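Local coordinates for YceI-like domain protein (Burkholderia cenocepacia BC7, PDB 5IXH) that binds a long polyprenyl diphosphate inside a lipocalin-like beta barrel and probably captures antibiotics outside the bacterial cell, at residues Thr48-Val51 and Ala52-Asp55; Leu56-Lys59 and Met60-Asp63. One frame throughout, in Å; residues are numbered along the deposited sequence.

Contact 1 (Thr48-Val51 and Ala52-Asp55)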
loop_
_atom_site.group_PDB
_atom_site.type_symbol
_atom_site.label_atom_id
_atom_site.label_comp_id
_atom_site.label_asym_id
_atom_site.label_seq_id
_atom_site.Cartn_x
_atom_site.Cartn_y
_atom_site.Cartn_z
ATOM N N THR A 48 2.090 -3.003 7.963
ATOM C CA THR A 48 3.473 -3.394 7.763
ATOM C C THR A 48 3.495 -4.445 6.691
ATOM O O THR A 48 2.898 -5.518 6.848
ATOM C CB THR A 48 4.023 -3.956 9.046
ATOM O OG1 THR A 48 3.862 -2.964 10.076
ATOM C CG2 THR A 48 5.482 -4.311 8.895
ATOM N N ILE A 49 4.187 -4.169 5.600
ATOM C CA ILE A 49 4.275 -5.074 4.466
ATOM C C ILE A 49 5.649 -5.726 4.410
ATOM O O ILE A 49 6.687 -5.034 4.529
ATOM C CB ILE A 49 4.022 -4.260 3.183
ATOM C CG1 ILE A 49 2.578 -3.728 3.113
ATOM C CG2 ILE A 49 4.381 -5.032 1.936
ATOM C CD1 ILE A 49 1.628 -4.513 2.236
ATOM N N ASP A 50 5.659 -7.044 4.190
ATOM C CA ASP A 50 6.895 -7.800 3.909
ATOM C C ASP A 50 7.164 -7.701 2.413
ATOM O O ASP A 50 6.491 -8.359 1.611
ATOM C CB ASP A 50 6.694 -9.239 4.378
ATOM C CG ASP A 50 7.763 -10.215 3.884
ATOM O OD1 ASP A 50 8.591 -9.882 3.021
ATOM O OD2 ASP A 50 7.736 -11.369 4.365
ATOM N N VAL A 51 8.102 -6.854 2.003
ATOM C CA VAL A 51 8.184 -6.510 0.578
ATOM C C VAL A 51 8.650 -7.676 -0.299
ATOM O O VAL A 51 8.274 -7.723 -1.463
ATOM C CB VAL A 51 9.015 -5.216 0.285
ATOM C CG1 VAL A 51 8.479 -4.042 1.103
ATOM C CG2 VAL A 51 10.450 -5.420 0.555
ATOM N N ALA A 52 9.413 -8.618 0.258
ATOM C CA ALA A 52 9.839 -9.791 -0.488
ATOM C C ALA A 52 8.686 -10.711 -0.851
ATOM O O ALA A 52 8.843 -11.610 -1.658
ATOM C CB ALA A 52 10.893 -10.564 0.312
ATOM N N SER A 53 7.516 -10.489 -0.266
ATOM C CA SER A 53 6.334 -11.287 -0.576
ATOM C C SER A 53 5.570 -10.737 -1.776
ATOM O O SER A 53 4.505 -11.264 -2.113
ATOM C CB SER A 53 5.396 -11.362 0.626
ATOM O OG SER A 53 4.647 -10.156 0.795
ATOM N N PHE A 54 6.094 -9.728 -2.435
ATOM C CA PHE A 54 5.462 -9.167 -3.634
ATOM C C PHE A 54 5.492 -10.179 -4.768
ATOM O O PHE A 54 6.557 -10.672 -5.142
ATOM C CB PHE A 54 6.142 -7.862 -4.060
ATOM C CG PHE A 54 5.378 -7.037 -5.075
ATOM C CD1 PHE A 54 4.126 -6.526 -4.790
ATOM C CD2 PHE A 54 5.953 -6.727 -6.308
ATOM C CE1 PHE A 54 3.457 -5.748 -5.696
ATOM C CE2 PHE A 54 5.277 -5.972 -7.232
ATOM C CZ PHE A 54 4.027 -5.464 -6.929
ATOM N N ASP A 55 4.322 -10.497 -5.295
ATOM C CA ASP A 55 4.165 -11.522 -6.305
ATOM C C ASP A 55 3.493 -10.959 -7.536
ATOM O O ASP A 55 2.324 -10.575 -7.508
ATOM C CB ASP A 55 3.342 -12.667 -5.729
ATOM C CG ASP A 55 3.204 -13.824 -6.688
ATOM O OD1 ASP A 55 3.940 -13.926 -7.709
ATOM O OD2 ASP A 55 2.345 -14.684 -6.417
#
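The backbone oxygen of D50 is gripped twice by S53. The hydroxyl OG lies 2.7 Å from D50 O, in the plane of that carbonyl and at a C=O...OG angle of 157°, and it is the donor. The amide N of S53 stands above the same plane, 3.0 Å from D50 O, so the two donors approach from different directions. OG sits between its own backbone N and carbonyl carbon (chi1 77°), which turns it back over the bend. One residue on, F54 N bonds to V51 O at 3.1 Å, again from above the carbonyl plane. These two i to i+3 bonds close overlapping type I turns, D50-S53 and V51-F54, whose corners are V51-A52 and A52-S53; they take the chain from strand 44-50 of the barrel to the short strand 54-55. S53 OG also accepts from K28 N of strand 22-34, which pins the turn to its neighbour in the sheet. The D50 carboxylate reaches forward alongside the turn, with OD1 3.6 Å from A52 CB. The F54 ring heads the other way: CG is anti to the backbone N (chi1 -166°), and the ring reaches the lipid pocket, edge-to-face with F71.

Contact 2 (Leu56-Lys59 and Met60-Asp63). With OTP ((2E,6E,10E,14E,18E,22E,26E)-3,7,11,15,19,23,27,31-octamethyldotriaconta-2,6,10,14,18,22,26,30-octaenyl trihydrogen diphosphate), chain C.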
loop_
_atom_site.group_PDB
_atom_site.type_symbol
_atom_site.label_atom_id
_atom_site.label_comp_id
_atom_site.label_asym_id
_atom_site.label_seq_id
_atom_site.Cartn_x
_atom_site.Cartn_y
_atom_site.Cartn_z
ATOM N N LEU A 56 4.250 -10.917 -8.620
ATOM C CA LEU A 56 3.771 -10.493 -9.932
ATOM C C LEU A 56 3.355 -11.676 -10.798
ATOM O O LEU A 56 2.993 -11.486 -11.957
ATOM C CB LEU A 56 4.882 -9.703 -10.623
ATOM C CG LEU A 56 5.116 -8.329 -10.001
ATOM C CD1 LEU A 56 6.557 -7.904 -10.201
ATOM C CD2 LEU A 56 4.160 -7.342 -10.628
ATOM N N GLY A 57 3.417 -12.895 -10.252
ATOM C CA GLY A 57 2.991 -14.084 -10.977
ATOM C C GLY A 57 4.060 -14.617 -11.914
ATOM O O GLY A 57 3.775 -15.417 -12.801
ATOM N N ASP A 58 5.301 -14.193 -11.702
ATOM C CA ASP A 58 6.409 -14.523 -12.588
ATOM C C ASP A 58 7.671 -14.480 -11.733
ATOM O O ASP A 58 7.982 -13.449 -11.150
ATOM C CB ASP A 58 6.452 -13.496 -13.721
ATOM C CG ASP A 58 7.538 -13.778 -14.729
ATOM O OD1 ASP A 58 8.739 -13.761 -14.368
ATOM O OD2 ASP A 58 7.196 -14.013 -15.905
ATOM N N LYS A 59 8.392 -15.596 -11.640
ATOM C CA LYS A 59 9.530 -15.686 -10.718
ATOM C C LYS A 59 10.675 -14.752 -11.084
ATOM O O LYS A 59 11.325 -14.169 -10.204
ATOM C CB LYS A 59 10.062 -17.112 -10.625
ATOM C CG LYS A 59 11.299 -17.222 -9.743
ATOM C CD LYS A 59 11.689 -18.674 -9.558
ATOM C CE LYS A 59 12.771 -18.838 -8.521
ATOM N NZ LYS A 59 12.851 -20.273 -8.135
ATOM N N MET A 60 10.930 -14.588 -12.375
ATOM C CA MET A 60 11.953 -13.648 -12.781
ATOM C C MET A 60 11.575 -12.213 -12.436
ATOM O O MET A 60 12.427 -11.450 -11.974
ATOM C CB MET A 60 12.226 -13.767 -14.266
ATOM C CG MET A 60 12.917 -15.044 -14.620
ATOM S SD MET A 60 13.871 -14.857 -16.129
ATOM C CE MET A 60 15.166 -16.114 -15.846
ATOM N N TYR A 61 10.319 -11.831 -12.646
ATOM C CA TYR A 61 9.903 -10.500 -12.239
ATOM C C TYR A 61 10.018 -10.368 -10.729
ATOM O O TYR A 61 10.493 -9.353 -10.224
ATOM C CB TYR A 61 8.465 -10.218 -12.651
ATOM C CG TYR A 61 8.203 -10.028 -14.127
ATOM C CD1 TYR A 61 9.232 -9.914 -15.072
ATOM C CD2 TYR A 61 6.899 -9.986 -14.596
ATOM C CE1 TYR A 61 8.954 -9.730 -16.411
ATOM C CE2 TYR A 61 6.616 -9.815 -15.935
ATOM C CZ TYR A 61 7.646 -9.690 -16.841
ATOM O OH TYR A 61 7.348 -9.521 -18.173
ATOM N N ASN A 62 9.591 -11.381 -9.984
ATOM C CA ASN A 62 9.637 -11.294 -8.530
ATOM C C ASN A 62 11.055 -11.108 -8.037
ATOM O O ASN A 62 11.316 -10.290 -7.148
ATOM C CB ASN A 62 9.023 -12.542 -7.892
ATOM C CG ASN A 62 7.520 -12.620 -8.106
ATOM O OD1 ASN A 62 6.900 -11.660 -8.570
ATOM N ND2 ASN A 62 6.929 -13.772 -7.786
ATOM N N ASP A 63 11.996 -11.837 -8.631
ATOM C CA ASP A 63 13.398 -11.709 -8.243
ATOM C C ASP A 63 13.950 -10.330 -8.572
ATOM O O ASP A 63 14.658 -9.736 -7.751
ATOM C CB ASP A 63 14.253 -12.771 -8.912
ATOM C CG ASP A 63 14.008 -14.136 -8.356
ATOM O OD1 ASP A 63 13.357 -14.236 -7.300
ATOM O OD2 ASP A 63 14.484 -15.110 -8.973
HETATM O O7 OTP C . 8.742 -5.518 -22.407
HETATM P P2 OTP C . 9.352 -4.792 -21.226
HETATM O O5 OTP C . 10.858 -4.768 -21.363
HETATM O O6 OTP C . 8.826 -3.374 -21.169
HETATM O O4 OTP C . 8.960 -5.538 -19.881
HETATM P P1 OTP C . 9.647 -5.278 -18.472
HETATM O O2 OTP C . 10.903 -6.111 -18.350
HETATM O O3 OTP C . 9.989 -3.811 -18.320
HETATM O O1 OTP C . 8.613 -5.723 -17.351
HETATM C C40 OTP C . 8.221 -4.854 -16.301
HETATM C C39 OTP C . 7.532 -5.789 -15.311
HETATM C C37 OTP C . 6.935 -5.375 -14.155
HETATM C C38 OTP C . 6.307 -6.482 -13.309
HETATM C C36 OTP C . 6.884 -3.903 -13.687
HETATM C C35 OTP C . 7.318 -3.848 -12.207
HETATM C C34 OTP C . 6.637 -2.695 -11.446
HETATM C C32 OTP C . 6.612 -2.728 -10.070
HETATM C C33 OTP C . 7.244 -3.888 -9.292
HETATM C C31 OTP C . 5.942 -1.583 -9.290
HETATM C C30 OTP C . 6.896 -1.087 -8.183
HETATM C C29 OTP C . 6.064 -1.102 -6.897
HETATM C C27 OTP C . 5.928 0.001 -6.091
HETATM C C28 OTP C . 6.589 1.356 -6.350
HETATM C C26 OTP C . 5.036 -0.182 -4.861
HETATM C C25 OTP C . 5.674 0.436 -3.610
HETATM C C24 OTP C . 4.561 0.130 -2.600
HETATM C C22 OTP C . 4.772 -0.649 -1.496
HETATM C C23 OTP C . 6.132 -1.257 -1.138
HETATM C C21 OTP C . 3.565 -0.877 -0.589
HETATM C C20 OTP C . 3.690 0.170 0.518
HETATM C C19 OTP C . 2.280 0.327 1.098
HETATM C C17 OTP C . 2.052 0.297 2.458
HETATM C C18 OTP C . 3.212 0.113 3.439
HETATM C C16 OTP C . 0.638 0.465 3.041
HETATM C C15 OTP C . -0.455 0.494 1.957
HETATM C C14 OTP C . -1.741 1.034 2.603
HETATM C C12 OTP C . -1.940 2.392 2.728
HETATM C C13 OTP C . -0.936 3.434 2.221
HETATM C C11 OTP C . -3.221 2.934 3.377
HETATM C C10 OTP C . -3.841 1.939 4.366
HETATM C C9 OTP C . -4.887 2.767 5.129
HETATM C C7 OTP C . -5.471 2.300 6.278
HETATM C C8 OTP C . -5.101 0.930 6.847
HETATM C C6 OTP C . -6.500 3.212 6.973
HETATM C C5 OTP C . -7.736 2.411 7.389
HETATM C C4 OTP C . -8.860 3.456 7.512
HETATM C C2 OTP C . -9.382 3.907 8.703
HETATM C C3 OTP C . -10.496 4.950 8.626
HETATM C C1 OTP C . -8.907 3.414 10.073
#
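Y61 meets both the D58 side chain and the bound lipid. Its CB lies 3.9 Å from L56 CD1, the two side chains crossing at about a right angle. CG faces the D58 carboxylate, and CD2 lies 3.6 Å from D58 CB on that side and 3.8 Å from OTP C38. Further out, the ring is sandwiched: OTP C39 sits over the centre of one face, 4.1 Å above the plane, while the D58 carboxylate stacks on the opposite face, offset toward the rim, the planes 20° apart. At the tip, CE1, CZ and OH alike pass the lipid's ester oxygen O1 at 4.1 Å, van der Waals proximity only. D58 is the N-cap of helix 59-66: with CG anti to its backbone N (chi1 -178°), OD1 accepts from Y61 N at 3.0 Å, on its anti side and out of the carboxylate plane. N62 OD1 takes the L56 N-H on an in-plane lone pair at 2.8 Å, nearly straight (174°). Both L56 methyls meet OTP C38, CD1 at 3.4 Å. Cap and N62-L56 bond hold the first helical turn and the loop before it, so that Y61 and L56 bear on the lipid near its diphosphate; the helix's N-terminal end would probably favour D58 as an anion.

How the contacts relate
Entering along strand 44-50, the chain first closes on itself at contact 1, a tight turn that delivers it to strand 54-55. The loop that follows closes in contact 2, at the start of helix 59-66. The two closures are sequential: neither nests in nor crosses the other, and their centres lie about 13 Å apart. They nevertheless meet, because D55, the last residue of contact 1, places OD1 3.0 Å from ND2 of N62 in contact 2, a probable hydrogen bond; D55 OD1 also accepts from G57 N. Together they join the barrel wall to the helix, with F54 and I49 against the lipid tail and L56 and Y61 nearer its diphosphate.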